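Eukaryotic translation initiation factor 4 gamma 2 (PDB 4IUL) probably acts in translation initiation as an eIF4G relative, its MIF4G domain of HEAT repeats interacting with the helicase eIF4A. Local coordinates at residues G163-H174 and T205-E213. Sequence-based numbering, arbitrary orientation.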
loop_
_atom_site.group_PDB
_atom_site.type_symbol
_atom_site.label_atom_id
_atom_site.label_comp_id
_atom_site.label_asym_id
_atom_site.label_seq_id
_atom_site.Cartn_x
_atom_site.Cartn_y
_atom_site.Cartn_z
ATOM N N GLY A 163 -0.139 6.178 -1.659
ATOM C CA GLY A 163 -0.400 7.442 -0.988
ATOM C C GLY A 163 0.500 8.549 -1.526
ATOM O O GLY A 163 0.083 9.692 -1.694
ATOM N N LYS A 164 1.744 8.192 -1.811
ATOM C CA LYS A 164 2.719 9.132 -2.342
ATOM C C LYS A 164 2.243 9.782 -3.650
ATOM O O LYS A 164 2.628 10.903 -3.962
ATOM C CB LYS A 164 4.044 8.393 -2.552
ATOM C CG LYS A 164 5.193 9.204 -3.116
ATOM C CD LYS A 164 6.481 8.382 -3.020
ATOM C CE LYS A 164 7.558 8.872 -3.978
ATOM N NZ LYS A 164 7.213 8.556 -5.403
ATOM N N LEU A 165 1.391 9.085 -4.399
ATOM C CA LEU A 165 0.877 9.594 -5.674
ATOM C C LEU A 165 -0.576 10.054 -5.550
ATOM O O LEU A 165 -1.256 10.275 -6.555
ATOM C CB LEU A 165 0.970 8.497 -6.742
ATOM C CG LEU A 165 2.358 7.891 -6.988
ATOM C CD1 LEU A 165 2.243 6.640 -7.846
ATOM C CD2 LEU A 165 3.242 8.915 -7.666
ATOM N N ASP A 166 -1.034 10.186 -4.305
ATOM C CA ASP A 166 -2.392 10.607 -3.972
ATOM C C ASP A 166 -3.475 9.655 -4.488
ATOM O O ASP A 166 -4.582 10.081 -4.817
ATOM C CB ASP A 166 -2.660 12.038 -4.475
ATOM C CG ASP A 166 -3.715 12.773 -3.626
ATOM O OD1 ASP A 166 -3.589 12.759 -2.379
ATOM O OD2 ASP A 166 -4.661 13.371 -4.195
ATOM N N LEU A 167 -3.154 8.364 -4.532
ATOM C CA LEU A 167 -4.096 7.341 -4.994
ATOM C C LEU A 167 -4.954 6.730 -3.870
ATOM O O LEU A 167 -5.937 6.046 -4.148
ATOM C CB LEU A 167 -3.343 6.253 -5.775
ATOM C CG LEU A 167 -2.795 6.775 -7.119
ATOM C CD1 LEU A 167 -1.968 5.706 -7.844
ATOM C CD2 LEU A 167 -3.971 7.226 -7.986
ATOM N N ILE A 168 -4.571 6.957 -2.612
ATOM C CA ILE A 168 -5.353 6.508 -1.458
ATOM C C ILE A 168 -5.308 7.653 -0.441
ATOM O O ILE A 168 -4.466 8.544 -0.558
ATOM C CB ILE A 168 -4.832 5.177 -0.820
ATOM C CG1 ILE A 168 -3.325 5.239 -0.568
ATOM C CG2 ILE A 168 -5.235 3.984 -1.691
ATOM C CD1 ILE A 168 -2.962 5.893 0.752
ATOM N N HIS A 169 -6.203 7.631 0.545
ATOM C CA HIS A 169 -6.300 8.706 1.538
ATOM C C HIS A 169 -5.626 8.543 2.919
ATOM O O HIS A 169 -5.066 7.487 3.251
ATOM C CB HIS A 169 -7.779 9.046 1.728
ATOM C CG HIS A 169 -8.462 9.472 0.462
ATOM N ND1 HIS A 169 -9.823 9.353 0.272
ATOM C CD2 HIS A 169 -7.968 10.009 -0.680
ATOM C CE1 HIS A 169 -10.138 9.797 -0.934
ATOM N NE2 HIS A 169 -9.030 10.201 -1.531
ATOM N N GLU A 170 -5.719 9.611 3.717
ATOM C CA GLU A 170 -5.131 9.696 5.060
ATOM C C GLU A 170 -5.577 8.643 6.063
ATOM O O GLU A 170 -4.777 8.133 6.852
ATOM C CB GLU A 170 -5.412 11.065 5.689
ATOM C CG GLU A 170 -4.740 12.245 5.025
ATOM C CD GLU A 170 -4.642 13.452 5.968
ATOM O OE1 GLU A 170 -5.662 13.815 6.591
ATOM O OE2 GLU A 170 -3.541 14.035 6.087
ATOM N N SER A 171 -6.862 8.334 6.045
ATOM C CA SER A 171 -7.409 7.374 6.979
ATOM C C SER A 171 -6.699 6.019 7.021
ATOM O O SER A 171 -6.316 5.552 8.096
ATOM C CB SER A 171 -8.894 7.171 6.690
ATOM O OG SER A 171 -9.475 6.378 7.702
ATOM N N ILE A 172 -6.514 5.391 5.865
ATOM C CA ILE A 172 -5.870 4.077 5.831
ATOM C C ILE A 172 -4.390 4.151 6.185
ATOM O O ILE A 172 -3.830 3.195 6.733
ATOM C CB ILE A 172 -6.048 3.374 4.451
ATOM C CG1 ILE A 172 -5.780 1.870 4.600
ATOM C CG2 ILE A 172 -5.111 3.951 3.440
ATOM C CD1 ILE A 172 -6.095 1.048 3.366
ATOM N N LEU A 173 -3.755 5.278 5.877
ATOM C CA LEU A 173 -2.346 5.448 6.210
ATOM C C LEU A 173 -2.197 5.475 7.735
ATOM O O LEU A 173 -1.325 4.805 8.284
ATOM C CB LEU A 173 -1.798 6.733 5.596
ATOM C CG LEU A 173 -1.583 6.718 4.082
ATOM C CD1 LEU A 173 -1.267 8.120 3.616
ATOM C CD2 LEU A 173 -0.452 5.759 3.717
ATOM N N HIS A 174 -3.049 6.233 8.422
ATOM C CA HIS A 174 -2.985 6.289 9.888
ATOM C C HIS A 174 -3.261 4.895 10.462
ATOM O O HIS A 174 -2.712 4.517 11.495
ATOM C CB HIS A 174 -4.006 7.296 10.452
ATOM C CG HIS A 174 -3.569 8.726 10.349
ATOM N ND1 HIS A 174 -2.596 9.267 11.164
ATOM C CD2 HIS A 174 -3.928 9.711 9.489
ATOM C CE1 HIS A 174 -2.371 10.519 10.806
ATOM N NE2 HIS A 174 -3.164 10.813 9.791
ATOM N N THR A 205 8.043 8.498 3.569
ATOM C CA THR A 205 7.287 8.565 2.318
ATOM C C THR A 205 6.031 9.435 2.396
ATOM O O THR A 205 5.781 10.263 1.519
ATOM C CB THR A 205 6.840 7.147 1.862
ATOM O OG1 THR A 205 7.979 6.281 1.746
ATOM C CG2 THR A 205 6.134 7.222 0.518
ATOM N N VAL A 206 5.249 9.246 3.454
ATOM C CA VAL A 206 3.990 9.965 3.639
ATOM C C VAL A 206 3.954 10.985 4.788
ATOM O O VAL A 206 3.103 11.877 4.808
ATOM C CB VAL A 206 2.853 8.933 3.833
ATOM C CG1 VAL A 206 1.655 9.560 4.490
ATOM C CG2 VAL A 206 2.462 8.365 2.489
ATOM N N GLY A 207 4.880 10.852 5.731
ATOM C CA GLY A 207 4.926 11.742 6.880
ATOM C C GLY A 207 4.641 13.219 6.657
ATOM O O GLY A 207 3.765 13.783 7.316
ATOM N N PRO A 208 5.365 13.881 5.743
ATOM C CA PRO A 208 5.162 15.306 5.467
ATOM C C PRO A 208 3.728 15.715 5.088
ATOM O O PRO A 208 3.227 16.721 5.583
ATOM C CB PRO A 208 6.164 15.587 4.345
ATOM C CG PRO A 208 7.246 14.610 4.617
ATOM C CD PRO A 208 6.480 13.351 4.946
ATOM N N ARG A 209 3.066 14.942 4.227
ATOM C CA ARG A 209 1.706 15.290 3.819
ATOM C C ARG A 209 0.652 15.038 4.905
ATOM O O ARG A 209 -0.410 15.661 4.910
ATOM C CB ARG A 209 1.303 14.534 2.542
ATOM C CG ARG A 209 0.971 13.057 2.730
ATOM C CD ARG A 209 -0.054 12.582 1.686
ATOM N NE ARG A 209 0.403 12.824 0.319
ATOM C CZ ARG A 209 -0.395 13.133 -0.702
ATOM N NH1 ARG A 209 -1.707 13.242 -0.522
ATOM N NH2 ARG A 209 0.121 13.351 -1.905
ATOM N N LEU A 210 0.947 14.129 5.828
ATOM C CA LEU A 210 0.009 13.800 6.896
ATOM C C LEU A 210 0.103 14.764 8.075
ATOM O O LEU A 210 -0.884 15.017 8.773
ATOM C CB LEU A 210 0.286 12.381 7.397
ATOM C CG LEU A 210 -0.670 11.215 7.125
ATOM C CD1 LEU A 210 -1.029 11.112 5.656
ATOM C CD2 LEU A 210 0.010 9.934 7.611
ATOM N N ASP A 211 1.297 15.312 8.271
ATOM C CA ASP A 211 1.578 16.192 9.394
ATOM C C ASP A 211 1.124 17.650 9.281
ATOM O O ASP A 211 1.949 18.567 9.345
ATOM C CB ASP A 211 3.084 16.127 9.690
ATOM C CG ASP A 211 3.420 16.470 11.127
ATOM O OD1 ASP A 211 2.504 16.464 11.978
ATOM O OD2 ASP A 211 4.611 16.729 11.405
ATOM N N HIS A 212 -0.182 17.868 9.110
ATOM C CA HIS A 212 -0.704 19.228 9.043
ATOM C C HIS A 212 -1.403 19.556 10.355
ATOM O O HIS A 212 -1.679 18.668 11.165
ATOM C CB HIS A 212 -1.641 19.429 7.835
ATOM C CG HIS A 212 -2.713 18.390 7.698
ATOM N ND1 HIS A 212 -3.832 18.358 8.502
ATOM C CD2 HIS A 212 -2.839 17.353 6.835
ATOM C CE1 HIS A 212 -4.603 17.346 8.141
ATOM N NE2 HIS A 212 -4.023 16.720 7.131
ATOM N N GLU A 213 -1.672 20.841 10.559
ATOM C CA GLU A 213 -2.292 21.348 11.783
ATOM C C GLU A 213 -3.386 20.509 12.455
ATOM O O GLU A 213 -3.306 20.234 13.655
ATOM C CB GLU A 213 -2.789 22.773 11.528
ATOM C CG GLU A 213 -1.652 23.798 11.510
ATOM C CD GLU A 213 -1.903 24.980 10.579
ATOM O OE1 GLU A 213 -3.066 25.444 10.495
ATOM O OE2 GLU A 213 -0.928 25.449 9.937
HETATM O O HOH W 1 -3.023 13.171 8.641
#
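Leu-210, the last residue of helix 193-210, meets three residues of helix 170-181. From CB the chain reaches CG, 3.7 Å from His-174 NE2, and there it divides: CD2 rests over a face of that imidazole in a CH-pi contact, 20° off the ring normal, and CD1 turns to Leu-173 CD1 at 3.6 Å and Glu-170 CG. A branched leucine suits this place because it can serve a ring and aliphatic neighbours together. Leu-173 CD1 also meets Val-206 CG1 tip to tip, a tight 3.4 Å.

Beside this apolar contact lie polar groups. Glutamate suits position 170: its CG lies against leucine while OE2 accepts a bent bond (133°) from His-212 NE2 at 2.9 Å, tilted from the ring plane; OE1 accepts a weak one. One water joins His-174 NE2, the Leu-210 carbonyl and, weakly, Glu-170 OE2.

Farther along, Asp-166, whose positive phi completes the Schellman motif ending helix 141-163, forms a salt bridge through OD1 to Arg-209 NH1 (2.7 Å). Gly-163 O lies over the guanidinium face; a CB on Gly-163 would crowd Ile-168 CD1.

Within this HEAT-repeat MIF4G domain, Leu-173 also packs on Ile-159 of helix 141-163, while His-174 touches helix 216-227 and hydrogen-bonds Tyr-222 through ND1, so the contact borders both helices.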